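PDB 3WEV: L-lysine 6-oxidase from Marinomonas mediterranea, which oxidises the side-chain amine of free L-lysine with a cysteine tryptophylquinone cofactor, releasing ammonium and the hydrogen peroxide responsible for its antibacterial activity. Local coordinates for residues L14-T19 / G54-Q59; I137-R142 / K177-L182. All coordinates share one frame; numbering follows the deposited sequence. Where two conformers were deposited one is given.

Interaction 1 (L14-T19 / G54-Q59); sequences LGNANT and GCIRRQ
L14 and R57 meet through water 1, which donates to both backbone carbonyls, L14 O and R57 O. G15 has no side chain, and its CA lies 3.1 Å from I56 O, so the backbones come close here. The aliphatic part of R58 lies along this glycine, its CG 3.5 Å from G15 O. N16 is folded back (CG between backbone N and carbonyl carbon, chi1 62°), which brings OD1 within 2.7 Å of I56 N to accept a hydrogen bond, bent to 144° at the hydrogen. A17 N bonds I56 O at 2.8 Å, so both polar backbone atoms of I56 are held; A17 CB also lies 4.0 Å from C55 CB. N18 O reaches R58 N through water 3. T19 O takes NH2 of R58 at 2.9 Å, on a carbonyl lone pair and in the guanidinium plane, while water 4 joins the same oxygen to R58 NE. T19 OG1 turns to Y199, and R58 NH1 to G197 O and T184 OG1. The contact pins the loop between strands 4-13 and 22-24 to the loop leading into strand 58-66, which pairs with both, and to its first residue, R58.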
# COMPACT_ATOMS: atom_id res chain seq x y z
N LEU B 14 4.43 30.44 6.04
CA LEU B 14 4.81 29.41 6.97
C LEU B 14 6.30 29.30 7.04
O LEU B 14 7.01 29.54 6.06
CB LEU B 14 4.29 28.09 6.47
CG LEU B 14 2.80 27.78 6.35
CD1 LEU B 14 2.61 26.39 5.76
CD2 LEU B 14 2.02 27.92 7.67
N GLY B 15 6.79 28.89 8.21
CA GLY B 15 8.18 28.61 8.37
C GLY B 15 8.45 27.75 9.59
O GLY B 15 7.92 28.02 10.69
N ASN B 16 9.42 26.84 9.46
CA ASN B 16 9.77 25.92 10.54
C ASN B 16 11.05 26.28 11.30
O ASN B 16 11.54 25.46 12.08
CB ASN B 16 9.82 24.48 10.00
CG ASN B 16 10.88 24.28 8.93
OD1 ASN B 16 11.24 25.20 8.16
ND2 ASN B 16 11.29 23.05 8.78
N ALA B 17 11.64 27.45 11.01
CA ALA B 17 12.75 27.94 11.86
C ALA B 17 12.28 28.27 13.30
O ALA B 17 11.10 28.03 13.70
CB ALA B 17 13.47 29.12 11.23
N ASN B 18 13.19 28.84 14.08
CA ASN B 18 12.85 29.19 15.47
C ASN B 18 11.74 30.22 15.41
O ASN B 18 11.68 31.05 14.49
CB ASN B 18 14.05 29.75 16.21
CG ASN B 18 13.75 30.08 17.65
OD1 ASN B 18 13.27 31.15 17.99
ND2 ASN B 18 14.06 29.13 18.53
N THR B 19 10.81 30.09 16.35
CA THR B 19 9.71 31.02 16.50
C THR B 19 10.11 32.51 16.51
O THR B 19 9.31 33.38 16.04
CB THR B 19 8.77 30.63 17.72
OG1 THR B 19 7.55 31.40 17.70
CG2 THR B 19 9.46 30.86 19.10
N GLY B 54 18.95 25.04 7.98
CA GLY B 54 18.16 24.75 6.79
C GLY B 54 16.63 24.81 7.04
O GLY B 54 15.87 24.19 6.29
N CYS B 55 16.19 25.50 8.10
CA CYS B 55 14.75 25.67 8.37
C CYS B 55 14.28 27.01 7.85
O CYS B 55 14.95 28.06 7.96
CB CYS B 55 14.40 25.51 9.85
SG CYS B 55 14.98 23.91 10.56
N ILE B 56 13.10 27.00 7.24
CA ILE B 56 12.61 28.20 6.60
C ILE B 56 12.10 29.20 7.67
O ILE B 56 11.29 28.83 8.56
CB ILE B 56 11.52 27.86 5.57
CG1 ILE B 56 12.16 27.12 4.39
CG2 ILE B 56 10.74 29.10 5.14
CD1 ILE B 56 11.13 26.56 3.46
N ARG B 57 12.56 30.44 7.55
CA ARG B 57 12.06 31.52 8.42
C ARG B 57 10.64 31.95 8.07
O ARG B 57 10.31 32.17 6.90
CB ARG B 57 13.00 32.71 8.34
CG ARG B 57 14.41 32.34 8.78
CD ARG B 57 15.42 33.37 8.32
NE ARG B 57 15.31 34.65 9.05
CZ ARG B 57 15.86 35.80 8.69
NH1 ARG B 57 16.54 35.91 7.58
NH2 ARG B 57 15.71 36.86 9.46
N ARG B 58 9.77 32.07 9.08
CA ARG B 58 8.47 32.72 8.88
C ARG B 58 8.59 34.08 8.30
O ARG B 58 9.60 34.78 8.54
CB ARG B 58 7.65 32.77 10.18
CG ARG B 58 7.18 31.39 10.62
CD ARG B 58 6.13 31.42 11.76
NE ARG B 58 6.70 32.04 12.96
CZ ARG B 58 6.01 32.29 14.08
NH1 ARG B 58 4.68 32.03 14.13
NH2 ARG B 58 6.63 32.84 15.13
N GLN B 59 7.57 34.45 7.52
CA GLN B 59 7.38 35.78 7.05
C GLN B 59 6.19 36.34 7.76
O GLN B 59 5.13 35.72 7.78
CB GLN B 59 7.10 35.81 5.57
CG GLN B 59 6.87 37.14 4.94
CD GLN B 59 6.75 36.99 3.41
OE1 GLN B 59 7.61 36.41 2.81
NE2 GLN B 59 5.70 37.38 2.85
O HOH W 1 8.43 31.66 4.88
O HOH W 2 14.06 22.37 6.93
O HOH W 3 10.42 31.40 11.78
O HOH W 4 9.25 33.08 13.22

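Interaction 2 (I137-R142 / K177-L182); sequences IDLGPR and KHFESL
I137 rests its CG2 methyl on the outer part of one face of F179, 3.4 Å from CZ, in the tightest approach of an apolar contact without a hydrogen bond across it. The two side chains come from opposite directions. I137 lies over this face: CG2 comes down by CZ and CE2, and CD1 sits 4.2 Å above the plane, offset toward the rim. F179 extends to meet it because CG stands anti to the backbone N (chi1 179°). On the opposite face lies S181 N, 3.7 Å above the plane, so the phenyl is a plate between the isoleucine and its own chain. L139 comes in at the edge, near the ring plane, with CD1 4.1 Å from F179 CE2. L182 backs the two aliphatic side chains: its CD2 packs on I137 CG2 at 4.0 Å, and its CG lies 4.5 Å from L139 CD1. I137 CG2 is therefore the bump in the hollow between the F179 face and L182. D138 OD1 accepts from G140 N (3.1 Å), an Asx turn around L139, and R142 NH1 grips L139 O. F201 adds an edge-to-face ring partner to F179. Strand 137-145 pairs with strand 80-91, and strand 181-187 with strand 150-154, so the cluster brings the two strand pairs together without a hydrogen bond between its two segments.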
# COMPACT_ATOMS: atom_id res chain seq x y z
N ILE B 137 -9.76 23.88 12.88
CA ILE B 137 -8.74 24.32 13.82
C ILE B 137 -9.08 25.77 14.14
O ILE B 137 -8.90 26.66 13.31
CB ILE B 137 -7.28 24.19 13.31
CG1 ILE B 137 -6.97 22.79 12.77
CG2 ILE B 137 -6.34 24.53 14.43
CD1 ILE B 137 -5.53 22.55 12.38
N ASP B 138 -9.60 25.99 15.34
CA ASP B 138 -10.05 27.29 15.77
C ASP B 138 -9.71 27.42 17.27
O ASP B 138 -10.22 26.64 18.08
CB ASP B 138 -11.56 27.38 15.54
CG ASP B 138 -12.15 28.64 16.08
OD1 ASP B 138 -11.34 29.55 16.40
OD2 ASP B 138 -13.41 28.74 16.12
N LEU B 139 -8.75 28.28 17.58
CA LEU B 139 -8.23 28.48 18.91
C LEU B 139 -8.71 29.81 19.50
O LEU B 139 -8.19 30.29 20.50
CB LEU B 139 -6.72 28.38 18.93
CG LEU B 139 -6.07 27.16 18.26
CD1 LEU B 139 -4.59 27.23 18.40
CD2 LEU B 139 -6.63 25.84 18.74
N GLY B 140 -9.74 30.38 18.87
CA GLY B 140 -10.26 31.68 19.20
C GLY B 140 -9.35 32.84 18.80
O GLY B 140 -8.26 32.67 18.25
N PRO B 141 -9.77 34.03 19.15
CA PRO B 141 -9.05 35.23 18.83
C PRO B 141 -7.97 35.44 19.84
O PRO B 141 -8.01 34.84 20.94
CB PRO B 141 -10.10 36.31 18.96
CG PRO B 141 -11.03 35.80 19.95
CD PRO B 141 -11.11 34.34 19.72
N ARG B 142 -6.96 36.17 19.40
CA ARG B 142 -5.95 36.71 20.31
C ARG B 142 -5.91 38.18 20.10
O ARG B 142 -6.21 38.69 18.97
CB ARG B 142 -4.57 36.13 20.05
CG ARG B 142 -4.46 34.64 20.27
CD ARG B 142 -4.63 34.21 21.70
NE ARG B 142 -4.56 32.76 21.78
CZ ARG B 142 -5.56 31.94 21.46
NH1 ARG B 142 -6.72 32.41 20.98
NH2 ARG B 142 -5.37 30.61 21.60
N LYS B 177 3.44 15.13 14.46
CA LYS B 177 2.75 14.43 15.56
C LYS B 177 1.81 15.27 16.43
O LYS B 177 0.78 14.79 16.84
CB LYS B 177 3.78 13.76 16.48
CG LYS B 177 4.35 12.45 15.98
CD LYS B 177 5.56 12.03 16.82
CE LYS B 177 6.04 10.60 16.55
NZ LYS B 177 5.85 10.12 15.13
N HIS B 178 2.19 16.48 16.77
CA HIS B 178 1.46 17.24 17.81
C HIS B 178 1.17 18.66 17.31
O HIS B 178 2.10 19.45 17.12
CB HIS B 178 2.25 17.33 19.14
CG HIS B 178 2.67 16.00 19.70
ND1 HIS B 178 1.79 15.14 20.35
CD2 HIS B 178 3.89 15.39 19.74
CE1 HIS B 178 2.45 14.05 20.73
NE2 HIS B 178 3.72 14.18 20.37
N PHE B 179 -0.09 18.98 17.09
CA PHE B 179 -0.51 20.35 16.81
C PHE B 179 -0.51 21.25 18.06
O PHE B 179 -1.06 20.90 19.09
CB PHE B 179 -1.91 20.37 16.21
CG PHE B 179 -2.38 21.76 15.94
CD1 PHE B 179 -1.88 22.46 14.84
CD2 PHE B 179 -3.19 22.41 16.82
CE1 PHE B 179 -2.24 23.75 14.61
CE2 PHE B 179 -3.56 23.71 16.60
CZ PHE B 179 -3.07 24.39 15.48
N GLU B 180 0.08 22.45 17.97
CA GLU B 180 0.08 23.38 19.09
C GLU B 180 -0.26 24.82 18.80
O GLU B 180 -0.66 25.54 19.70
CB GLU B 180 1.47 23.43 19.64
CG GLU B 180 1.84 22.29 20.53
CD GLU B 180 3.05 22.72 21.29
OE1 GLU B 180 2.90 23.62 22.15
OE2 GLU B 180 4.14 22.26 20.93
N SER B 181 -0.09 25.28 17.56
CA SER B 181 -0.22 26.70 17.27
C SER B 181 -0.59 27.04 15.82
O SER B 181 -0.15 26.36 14.90
CB SER B 181 1.13 27.33 17.57
OG SER B 181 1.14 28.71 17.29
N LEU B 182 -1.34 28.11 15.63
CA LEU B 182 -1.61 28.66 14.31
C LEU B 182 -0.66 29.80 13.96
O LEU B 182 -0.71 30.37 12.87
CB LEU B 182 -3.05 29.14 14.22
CG LEU B 182 -4.10 28.03 14.04
CD1 LEU B 182 -5.51 28.68 14.01
CD2 LEU B 182 -3.86 27.19 12.80

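In the fold
From the N terminus, strand 4-13 leads into the loop of interaction 1, which meets the lead-in to strand 58-66 and closes a loop of 34 intervening residues. The chain then runs through strand 80-91 to strand 137-145, where interaction 2 opens; it closes another 34-residue loop at the lead-in and first residues of strand 181-187. The two contacts follow in series, neither nesting nor crossing. The centres of interactions 1 and 2 are about 17 Å apart. Both reach the same mixed sheet of the N-terminal family region: strand 58-66 pairs with 193-196, which pairs in turn with 181-187. Y199 hydrogen-bonds T19 and touches S181, so it lies between segments 14-19 and 177-182.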